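Local structure of MUTM (fpg) protein (Thermus thermophilus, 1EE8) at residues 4-9 with 52-57; 48-53 with 122-127; 145-150 with 163-168. The protein belongs to the MutM (Fpg) family, whose members combine an N-terminal beta-rich domain with a helical H2TH domain and a zinc finger. All coordinates share one frame; numbering follows the deposited sequence.

Contact 1 of 3, residues 4-9 with 52-57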
loop_
_atom_site.group_PDB
_atom_site.type_symbol
_atom_site.label_atom_id
_atom_site.label_comp_id
_atom_site.label_asym_id
_atom_site.label_seq_id
_atom_site.Cartn_x
_atom_site.Cartn_y
_atom_site.Cartn_z
ATOM N N PRO A 4 -9.297 -14.286 -25.131
ATOM C CA PRO A 4 -9.857 -13.335 -26.101
ATOM C C PRO A 4 -10.598 -12.135 -25.498
ATOM O O PRO A 4 -10.436 -11.011 -25.965
ATOM C CB PRO A 4 -10.765 -14.215 -26.962
ATOM C CG PRO A 4 -10.080 -15.568 -26.903
ATOM C CD PRO A 4 -9.721 -15.664 -25.436
ATOM N N GLU A 5 -11.412 -12.370 -24.474
ATOM C CA GLU A 5 -12.147 -11.282 -23.832
ATOM C C GLU A 5 -11.208 -10.347 -23.062
ATOM O O GLU A 5 -11.362 -9.124 -23.105
ATOM C CB GLU A 5 -13.204 -11.832 -22.860
ATOM C CG GLU A 5 -14.337 -12.607 -23.533
ATOM C CD GLU A 5 -13.858 -13.886 -24.205
ATOM O OE1 GLU A 5 -14.333 -14.183 -25.323
ATOM O OE2 GLU A 5 -13.019 -14.598 -23.610
ATOM N N VAL A 6 -10.243 -10.927 -22.357
ATOM C CA VAL A 6 -9.305 -10.133 -21.576
ATOM C C VAL A 6 -8.421 -9.301 -22.495
ATOM O O VAL A 6 -8.151 -8.134 -22.214
ATOM C CB VAL A 6 -8.439 -11.037 -20.675
ATOM C CG1 VAL A 6 -7.481 -10.192 -19.843
ATOM C CG2 VAL A 6 -9.348 -11.861 -19.763
ATOM N N GLU A 7 -7.989 -9.896 -23.605
ATOM C CA GLU A 7 -7.149 -9.185 -24.562
ATOM C C GLU A 7 -7.940 -8.033 -25.164
ATOM O O GLU A 7 -7.414 -6.936 -25.348
ATOM C CB GLU A 7 -6.681 -10.135 -25.665
ATOM C CG GLU A 7 -5.736 -9.511 -26.695
ATOM C CD GLU A 7 -4.472 -8.906 -26.079
ATOM O OE1 GLU A 7 -3.864 -9.539 -25.192
ATOM O OE2 GLU A 7 -4.080 -7.797 -26.497
ATOM N N THR A 8 -9.210 -8.277 -25.470
ATOM C CA THR A 8 -10.043 -7.223 -26.028
ATOM C C THR A 8 -10.161 -6.080 -25.022
ATOM O O THR A 8 -10.175 -4.915 -25.397
ATOM C CB THR A 8 -11.448 -7.745 -26.386
ATOM O OG1 THR A 8 -11.331 -8.750 -27.398
ATOM C CG2 THR A 8 -12.321 -6.614 -26.912
ATOM N N THR A 9 -10.249 -6.422 -23.742
ATOM C CA THR A 9 -10.348 -5.418 -22.695
ATOM C C THR A 9 -9.051 -4.604 -22.666
ATOM O O THR A 9 -9.077 -3.369 -22.608
ATOM C CB THR A 9 -10.597 -6.093 -21.329
ATOM O OG1 THR A 9 -11.888 -6.724 -21.344
ATOM C CG2 THR A 9 -10.543 -5.075 -20.200
ATOM N N LYS A 52 -5.216 -15.001 -18.310
ATOM C CA LYS A 52 -6.498 -14.325 -18.140
ATOM C C LYS A 52 -6.374 -13.126 -17.217
ATOM O O LYS A 52 -7.376 -12.512 -16.859
ATOM C CB LYS A 52 -7.530 -15.285 -17.550
ATOM C CG LYS A 52 -7.832 -16.477 -18.421
ATOM C CD LYS A 52 -8.769 -17.432 -17.722
ATOM C CE LYS A 52 -8.960 -18.693 -18.542
ATOM N NZ LYS A 52 -9.659 -19.745 -17.757
ATOM N N PHE A 53 -5.151 -12.793 -16.823
ATOM C CA PHE A 53 -4.944 -11.660 -15.932
ATOM C C PHE A 53 -4.685 -10.372 -16.681
ATOM O O PHE A 53 -4.046 -10.358 -17.733
ATOM C CB PHE A 53 -3.752 -11.882 -14.996
ATOM C CG PHE A 53 -3.929 -13.012 -14.033
ATOM C CD1 PHE A 53 -3.455 -14.283 -14.339
ATOM C CD2 PHE A 53 -4.535 -12.798 -12.795
ATOM C CE1 PHE A 53 -3.575 -15.321 -13.426
ATOM C CE2 PHE A 53 -4.662 -13.834 -11.876
ATOM C CZ PHE A 53 -4.182 -15.092 -12.189
ATOM N N LEU A 54 -5.179 -9.288 -16.109
ATOM C CA LEU A 54 -4.984 -7.967 -16.669
ATOM C C LEU A 54 -4.037 -7.301 -15.671
ATOM O O LEU A 54 -4.264 -7.365 -14.462
ATOM C CB LEU A 54 -6.323 -7.242 -16.716
ATOM C CG LEU A 54 -6.537 -6.128 -17.733
ATOM C CD1 LEU A 54 -6.230 -6.627 -19.137
ATOM C CD2 LEU A 54 -7.981 -5.645 -17.626
ATOM N N LEU A 55 -2.964 -6.695 -16.162
ATOM C CA LEU A 55 -2.013 -6.039 -15.273
ATOM C C LEU A 55 -1.781 -4.583 -15.657
ATOM O O LEU A 55 -1.367 -4.287 -16.778
ATOM C CB LEU A 55 -0.664 -6.770 -15.273
ATOM C CG LEU A 55 -0.557 -8.224 -14.804
ATOM C CD1 LEU A 55 -1.062 -9.172 -15.889
ATOM C CD2 LEU A 55 0.902 -8.532 -14.485
ATOM N N PHE A 56 -2.068 -3.677 -14.727
ATOM C CA PHE A 56 -1.842 -2.261 -14.952
ATOM C C PHE A 56 -0.452 -1.962 -14.394
ATOM O O PHE A 56 -0.213 -2.128 -13.192
ATOM C CB PHE A 56 -2.885 -1.421 -14.209
ATOM C CG PHE A 56 -4.271 -1.531 -14.775
ATOM C CD1 PHE A 56 -4.725 -0.621 -15.724
ATOM C CD2 PHE A 56 -5.121 -2.560 -14.374
ATOM C CE1 PHE A 56 -6.007 -0.734 -16.269
ATOM C CE2 PHE A 56 -6.400 -2.680 -14.910
ATOM C CZ PHE A 56 -6.842 -1.764 -15.860
ATOM N N ALA A 57 0.470 -1.563 -15.265
ATOM C CA ALA A 57 1.825 -1.225 -14.831
ATOM C C ALA A 57 1.789 0.237 -14.396
ATOM O O ALA A 57 1.431 1.123 -15.175
ATOM C CB ALA A 57 2.819 -1.418 -15.973
#

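Contact 2 of 3, residues 48-53 with 122-127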
loop_
_atom_site.group_PDB
_atom_site.type_symbol
_atom_site.label_atom_id
_atom_site.label_comp_id
_atom_site.label_asym_id
_atom_site.label_seq_id
_atom_site.Cartn_x
_atom_site.Cartn_y
_atom_site.Cartn_z
ATOM N N ASP A 48 -0.904 -4.740 -19.390
ATOM C CA ASP A 48 -0.479 -6.013 -19.951
ATOM C C ASP A 48 -1.478 -7.119 -19.638
ATOM O O ASP A 48 -2.393 -6.947 -18.828
ATOM C CB ASP A 48 0.890 -6.418 -19.400
ATOM C CG ASP A 48 1.972 -5.398 -19.700
ATOM O OD1 ASP A 48 2.025 -4.893 -20.840
ATOM O OD2 ASP A 48 2.777 -5.109 -18.789
ATOM N N ARG A 49 -1.296 -8.250 -20.303
ATOM C CA ARG A 49 -2.144 -9.409 -20.092
ATOM C C ARG A 49 -1.265 -10.636 -20.059
ATOM O O ARG A 49 -0.404 -10.825 -20.918
ATOM C CB ARG A 49 -3.168 -9.583 -21.219
ATOM C CG ARG A 49 -4.016 -10.854 -21.056
ATOM C CD ARG A 49 -4.827 -11.179 -22.308
ATOM N NE ARG A 49 -3.965 -11.466 -23.455
ATOM C CZ ARG A 49 -3.175 -12.530 -23.548
ATOM N NH1 ARG A 49 -2.421 -12.706 -24.625
ATOM N NH2 ARG A 49 -3.141 -13.426 -22.575
ATOM N N ARG A 50 -1.473 -11.460 -19.048
ATOM C CA ARG A 50 -0.743 -12.702 -18.910
ATOM C C ARG A 50 -1.878 -13.679 -18.647
ATOM O O ARG A 50 -2.589 -13.556 -17.646
ATOM C CB ARG A 50 0.208 -12.649 -17.715
ATOM C CG ARG A 50 1.141 -13.840 -17.625
ATOM C CD ARG A 50 2.242 -13.769 -18.668
ATOM N NE ARG A 50 3.135 -14.926 -18.599
ATOM C CZ ARG A 50 2.889 -16.106 -19.162
ATOM N NH1 ARG A 50 1.772 -16.302 -19.851
ATOM N NH2 ARG A 50 3.764 -17.095 -19.032
ATOM N N GLY A 51 -2.061 -14.627 -19.558
ATOM C CA GLY A 51 -3.144 -15.581 -19.406
ATOM C C GLY A 51 -4.452 -14.810 -19.377
ATOM O O GLY A 51 -4.758 -14.040 -20.296
ATOM N N LYS A 52 -5.216 -15.001 -18.310
ATOM C CA LYS A 52 -6.498 -14.325 -18.140
ATOM C C LYS A 52 -6.374 -13.126 -17.217
ATOM O O LYS A 52 -7.376 -12.512 -16.859
ATOM C CB LYS A 52 -7.530 -15.285 -17.550
ATOM C CG LYS A 52 -7.832 -16.477 -18.421
ATOM C CD LYS A 52 -8.769 -17.432 -17.722
ATOM C CE LYS A 52 -8.960 -18.693 -18.542
ATOM N NZ LYS A 52 -9.659 -19.745 -17.757
ATOM N N PHE A 53 -5.151 -12.793 -16.823
ATOM C CA PHE A 53 -4.944 -11.660 -15.932
ATOM C C PHE A 53 -4.685 -10.372 -16.681
ATOM O O PHE A 53 -4.046 -10.358 -17.733
ATOM C CB PHE A 53 -3.752 -11.882 -14.996
ATOM C CG PHE A 53 -3.929 -13.012 -14.033
ATOM C CD1 PHE A 53 -3.455 -14.283 -14.339
ATOM C CD2 PHE A 53 -4.535 -12.798 -12.795
ATOM C CE1 PHE A 53 -3.575 -15.321 -13.426
ATOM C CE2 PHE A 53 -4.662 -13.834 -11.876
ATOM C CZ PHE A 53 -4.182 -15.092 -12.189
ATOM N N GLY A 122 1.882 -21.057 -18.627
ATOM C CA GLY A 122 2.689 -21.498 -19.747
ATOM C C GLY A 122 2.843 -20.378 -20.754
ATOM O O GLY A 122 2.406 -19.253 -20.508
ATOM N N PRO A 123 3.460 -20.651 -21.909
ATOM C CA PRO A 123 3.640 -19.611 -22.924
ATOM C C PRO A 123 2.315 -19.036 -23.429
ATOM O O PRO A 123 1.290 -19.726 -23.448
ATOM C CB PRO A 123 4.417 -20.337 -24.017
ATOM C CG PRO A 123 3.916 -21.749 -23.892
ATOM C CD PRO A 123 3.930 -21.957 -22.403
ATOM N N GLU A 124 2.345 -17.769 -23.832
ATOM C CA GLU A 124 1.159 -17.099 -24.347
ATOM C C GLU A 124 0.836 -17.698 -25.726
ATOM O O GLU A 124 1.600 -17.538 -26.681
ATOM C CB GLU A 124 1.422 -15.595 -24.461
ATOM C CG GLU A 124 0.296 -14.696 -23.936
ATOM C CD GLU A 124 0.119 -14.762 -22.424
ATOM O OE1 GLU A 124 -0.327 -13.753 -21.834
ATOM O OE2 GLU A 124 0.411 -15.815 -21.820
ATOM N N PRO A 125 -0.307 -18.399 -25.836
ATOM C CA PRO A 125 -0.803 -19.061 -27.049
ATOM C C PRO A 125 -0.555 -18.349 -28.378
ATOM O O PRO A 125 -0.191 -18.987 -29.366
ATOM C CB PRO A 125 -2.291 -19.234 -26.754
ATOM C CG PRO A 125 -2.292 -19.497 -25.285
ATOM C CD PRO A 125 -1.326 -18.452 -24.769
ATOM N N LEU A 126 -0.758 -17.038 -28.411
ATOM C CA LEU A 126 -0.557 -16.276 -29.637
ATOM C C LEU A 126 0.832 -15.653 -29.726
ATOM O O LEU A 126 0.996 -14.569 -30.287
ATOM C CB LEU A 126 -1.616 -15.178 -29.753
ATOM C CG LEU A 126 -3.059 -15.679 -29.792
ATOM C CD1 LEU A 126 -4.006 -14.493 -29.829
ATOM C CD2 LEU A 126 -3.259 -16.581 -31.008
ATOM N N SER A 127 1.833 -16.336 -29.177
ATOM C CA SER A 127 3.197 -15.818 -29.213
ATOM C C SER A 127 4.152 -16.822 -29.838
ATOM O O SER A 127 3.813 -17.993 -30.023
ATOM C CB SER A 127 3.682 -15.468 -27.798
ATOM O OG SER A 127 3.955 -16.633 -27.037
#

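Contact 3 of 3, residues 145-150 with 163-168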
loop_
_atom_site.group_PDB
_atom_site.type_symbol
_atom_site.label_atom_id
_atom_site.label_comp_id
_atom_site.label_asym_id
_atom_site.label_seq_id
_atom_site.Cartn_x
_atom_site.Cartn_y
_atom_site.Cartn_z
ATOM N N PRO A 145 -7.861 -36.409 -19.436
ATOM C CA PRO A 145 -8.582 -36.046 -20.663
ATOM C C PRO A 145 -7.977 -34.837 -21.366
ATOM O O PRO A 145 -7.589 -33.854 -20.730
ATOM C CB PRO A 145 -9.999 -35.770 -20.163
ATOM C CG PRO A 145 -10.110 -36.664 -18.955
ATOM C CD PRO A 145 -8.779 -36.457 -18.286
ATOM N N LEU A 146 -7.917 -34.917 -22.689
ATOM C CA LEU A 146 -7.365 -33.853 -23.514
ATOM C C LEU A 146 -7.815 -32.456 -23.092
ATOM O O LEU A 146 -6.987 -31.557 -22.915
ATOM C CB LEU A 146 -7.746 -34.091 -24.974
ATOM C CG LEU A 146 -7.070 -33.197 -26.009
ATOM C CD1 LEU A 146 -5.554 -33.232 -25.828
ATOM C CD2 LEU A 146 -7.465 -33.673 -27.399
ATOM N N LYS A 147 -9.120 -32.269 -22.924
ATOM C CA LYS A 147 -9.626 -30.961 -22.546
ATOM C C LYS A 147 -9.054 -30.445 -21.225
ATOM O O LYS A 147 -8.790 -29.252 -21.094
ATOM C CB LYS A 147 -11.155 -30.958 -22.478
ATOM C CG LYS A 147 -11.697 -29.569 -22.171
ATOM C CD LYS A 147 -13.204 -29.511 -22.066
ATOM C CE LYS A 147 -13.639 -28.093 -21.712
ATOM N NZ LYS A 147 -15.111 -27.963 -21.640
ATOM N N ALA A 148 -8.874 -31.333 -20.251
ATOM C CA ALA A 148 -8.313 -30.934 -18.959
ATOM C C ALA A 148 -6.917 -30.346 -19.156
ATOM O O ALA A 148 -6.505 -29.435 -18.441
ATOM C CB ALA A 148 -8.243 -32.133 -18.015
ATOM N N LEU A 149 -6.182 -30.865 -20.128
ATOM C CA LEU A 149 -4.851 -30.336 -20.379
ATOM C C LEU A 149 -4.930 -28.984 -21.074
ATOM O O LEU A 149 -3.996 -28.187 -21.006
ATOM C CB LEU A 149 -4.029 -31.317 -21.214
ATOM C CG LEU A 149 -2.857 -31.923 -20.438
ATOM C CD1 LEU A 149 -3.360 -32.591 -19.174
ATOM C CD2 LEU A 149 -2.133 -32.920 -21.314
ATOM N N LEU A 150 -6.041 -28.720 -21.746
ATOM C CA LEU A 150 -6.198 -27.440 -22.420
ATOM C C LEU A 150 -6.567 -26.374 -21.398
ATOM O O LEU A 150 -6.313 -25.189 -21.605
ATOM C CB LEU A 150 -7.287 -27.518 -23.490
ATOM C CG LEU A 150 -6.989 -28.411 -24.695
ATOM C CD1 LEU A 150 -8.070 -28.222 -25.749
ATOM C CD2 LEU A 150 -5.626 -28.050 -25.264
ATOM N N TYR A 163 -13.054 -21.610 -25.528
ATOM C CA TYR A 163 -12.055 -21.838 -26.548
ATOM C C TYR A 163 -11.461 -23.231 -26.574
ATOM O O TYR A 163 -10.964 -23.671 -27.612
ATOM C CB TYR A 163 -11.008 -20.733 -26.459
ATOM C CG TYR A 163 -11.694 -19.399 -26.643
ATOM C CD1 TYR A 163 -11.908 -18.546 -25.567
ATOM C CD2 TYR A 163 -12.248 -19.049 -27.878
ATOM C CE1 TYR A 163 -12.663 -17.383 -25.706
ATOM C CE2 TYR A 163 -13.009 -17.888 -28.027
ATOM C CZ TYR A 163 -13.212 -17.061 -26.935
ATOM O OH TYR A 163 -13.972 -15.925 -27.070
ATOM N N ALA A 164 -11.512 -23.942 -25.452
ATOM C CA ALA A 164 -11.021 -25.316 -25.458
ATOM C C ALA A 164 -12.037 -26.096 -26.309
ATOM O O ALA A 164 -11.665 -26.796 -27.252
ATOM C CB ALA A 164 -10.971 -25.884 -24.048
ATOM N N ASP A 165 -13.320 -25.958 -25.975
ATOM C CA ASP A 165 -14.380 -26.639 -26.718
ATOM C C ASP A 165 -14.304 -26.305 -28.219
ATOM O O ASP A 165 -14.335 -27.200 -29.066
ATOM C CB ASP A 165 -15.766 -26.234 -26.184
ATOM C CG ASP A 165 -16.107 -26.887 -24.846
ATOM O OD1 ASP A 165 -15.224 -27.528 -24.239
ATOM O OD2 ASP A 165 -17.269 -26.754 -24.400
ATOM N N GLU A 166 -14.190 -25.021 -28.550
ATOM C CA GLU A 166 -14.135 -24.625 -29.953
ATOM C C GLU A 166 -12.879 -25.116 -30.674
ATOM O O GLU A 166 -12.936 -25.493 -31.837
ATOM C CB GLU A 166 -14.256 -23.101 -30.085
ATOM C CG GLU A 166 -15.640 -22.552 -29.733
ATOM C CD GLU A 166 -16.738 -23.089 -30.641
ATOM O OE1 GLU A 166 -17.692 -23.698 -30.116
ATOM O OE2 GLU A 166 -16.651 -22.900 -31.878
ATOM N N ALA A 167 -11.746 -25.121 -29.988
ATOM C CA ALA A 167 -10.509 -25.572 -30.616
ATOM C C ALA A 167 -10.590 -27.067 -30.905
ATOM O O ALA A 167 -10.187 -27.535 -31.975
ATOM C CB ALA A 167 -9.307 -25.268 -29.709
ATOM N N LEU A 168 -11.112 -27.811 -29.940
ATOM C CA LEU A 168 -11.252 -29.250 -30.071
ATOM C C LEU A 168 -12.171 -29.621 -31.229
ATOM O O LEU A 168 -11.928 -30.598 -31.939
ATOM C CB LEU A 168 -11.768 -29.841 -28.756
ATOM C CG LEU A 168 -10.717 -29.825 -27.637
ATOM C CD1 LEU A 168 -11.363 -30.096 -26.283
ATOM C CD2 LEU A 168 -9.644 -30.881 -27.959
#

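Contact 1 of 3, residues 4-9 with 52-57
Pro4 O accepts from both Thr8 N and Thr8 OG1, the latter at 2.8 Å, from opposite faces of its plane, in the same helix that sets Val6 against Lys52 and Leu54. The paired bonds tie the threonine's polar side chain back to its own helix. The two methyls of Val6 rest side by side against the carbonyl oxygen of Lys52: Val6 CG2 lies 3.6 Å from Lys52 O and Val6 CG1 3.8 Å from the same atom. With CG1 trans to the backbone N (chi1 -179°), that methyl also faces Leu54, where Val6 CG1 meets Leu54 CD1 at 3.8 Å as the two side chains slide past each other in opposite directions. The second branch of the leucine serves the next turn of the helix. Leu54 CD2 packs 3.7 Å from Thr9 CG2, the side chains crossing at about a right angle. Leucine suits this place because its fork reaches two helix residues at once. Helix 3-17 thus packs on the sheet of the Fpg N-terminal domain through a buried, largely apolar layer, the segment axes 20° apart and 8.8 Å at closest approach. In the sheet, strand 53-58 lies between strands 42-50 and 62-67, Leu54 also touching Val47 of the former, while Pro4 packs against Leu198 and Ala201 of helix 184-203.

Contact 2 of 3, residues 48-53 with 122-127
Glu124 overlaps the guanidinium of Arg49, its CG lying 3.4 Å from Arg49 NH1 and its carboxylate plane turned only 23° from that of the arginine. The salt bridge itself runs from Arg49 NH2 to Glu124 OE1 at 2.9 Å, an oblique approach. A bend at chi3 (63°) curls the arginine so that Arg49 NH2 also donates to Gly51 O, at 2.9 Å and on a lone pair, while NE is paired with Glu7 of helix 3-17. The two carboxylates, of Glu7 and Glu124, together with Gly51 O fix the position and rotation of the guanidinium. Glu124 OE1 has a second donor, Gly51 N at 3.0 Å, which meets it on the syn side but well out of the carboxylate plane. That amide belongs to the type II' turn from Arg50 to Phe53, which closes a two-residue beta hairpin between strands 42-50 and 53-58; Gly51 takes the positive phi (60°) that such a turn requires and that a residue without a side chain adopts easily. The loop after helix 117-120 therefore docks on a hairpin tip of the sheet. Arg50 supplies the rest of the grip. Arg50 NH1 and Arg50 NH2 both bond end-on to Gly122 O, at 3.1 Å and 2.9 Å respectively, with the oxygen in the guanidinium plane. Arg50 NH1 further forms a salt bridge with Glu124 OE2, modelled so short that its exact length is doubtful. A few residues on, Ser127 OG donates to Glu124 O at 2.5 Å, bracing the type I turn that begins at the glutamate.

Contact 3 of 3, residues 145-150 with 163-168
Every torsion of Lys147 is extended, beginning with chi1 at -176°, so the side chain stands out straight from helix 146-152 and carries its ammonium to the neighbouring helix. Asp165 meets it by folding back: its CB points away from helix 146-152, but chi1 of -75° sets CG beside the backbone N and returns the carboxylate toward the lysine. Lys147 NZ then donates to Asp165 OD1 at 2.6 Å, a salt bridge on the syn side of the oxygen and slightly out of the carboxylate plane. The length of a fully extended lysine spans the gap, and its methylenes are used on the way, Lys147 CB resting 3.9 Å from Leu168 CD1. Beside the ionic pair lies an apolar seam. Leu150 and Leu168 reach toward each other tip to tip, with Leu150 CD1 3.6 Å from Leu168 CG, while Leu146 CD2 slides past Leu168 CD2 at 3.6 Å. Leu168 is thus wedged among three residues of the other helix. Ala164 offers only a methyl, its CB 4.1 Å from Leu150 CB, and a small residue suits the place where the backbones come nearest. The helix segments cross at 129°, their axes 9.9 Å apart, and helices 146-152 and 161-170 are consistent with the pair of the helix-two-turn-helix motif for which the H2TH domain is named. Lys147 NZ also bonds to Asn161 and Thr255, and Asp165 OD2 accepts from His256 N, Thr255 and His256 lying on a strand of the zinc finger region. Because lysine and aspartate are both buried, each charge probably offsets the cost of burying the other, and the added polar bonds should hold the pair ionised.

Overall arrangement
Along the chain, contact 1 opens at helix 3-17, and contacts 1 and 2 overlap at Lys52 and Phe53, in the hairpin between strands 42-50 and 53-58; their centres are about 9 Å apart. Contact 3 opens only after both have closed. Contact 2 carries the sheet of the N-terminal domain over to the H2TH range, inside which contact 3 lies wholly. The centres of contacts 2 and 3 are about 17 Å apart and their nearest atoms about 7 Å. Contacts 1 and 3, with centres about 21 Å apart, nevertheless touch, through Glu5 OE1 and Tyr163 OH. The N-terminal helix and the hairpin thus each join the beta-rich domain to the helical one, at two separate points.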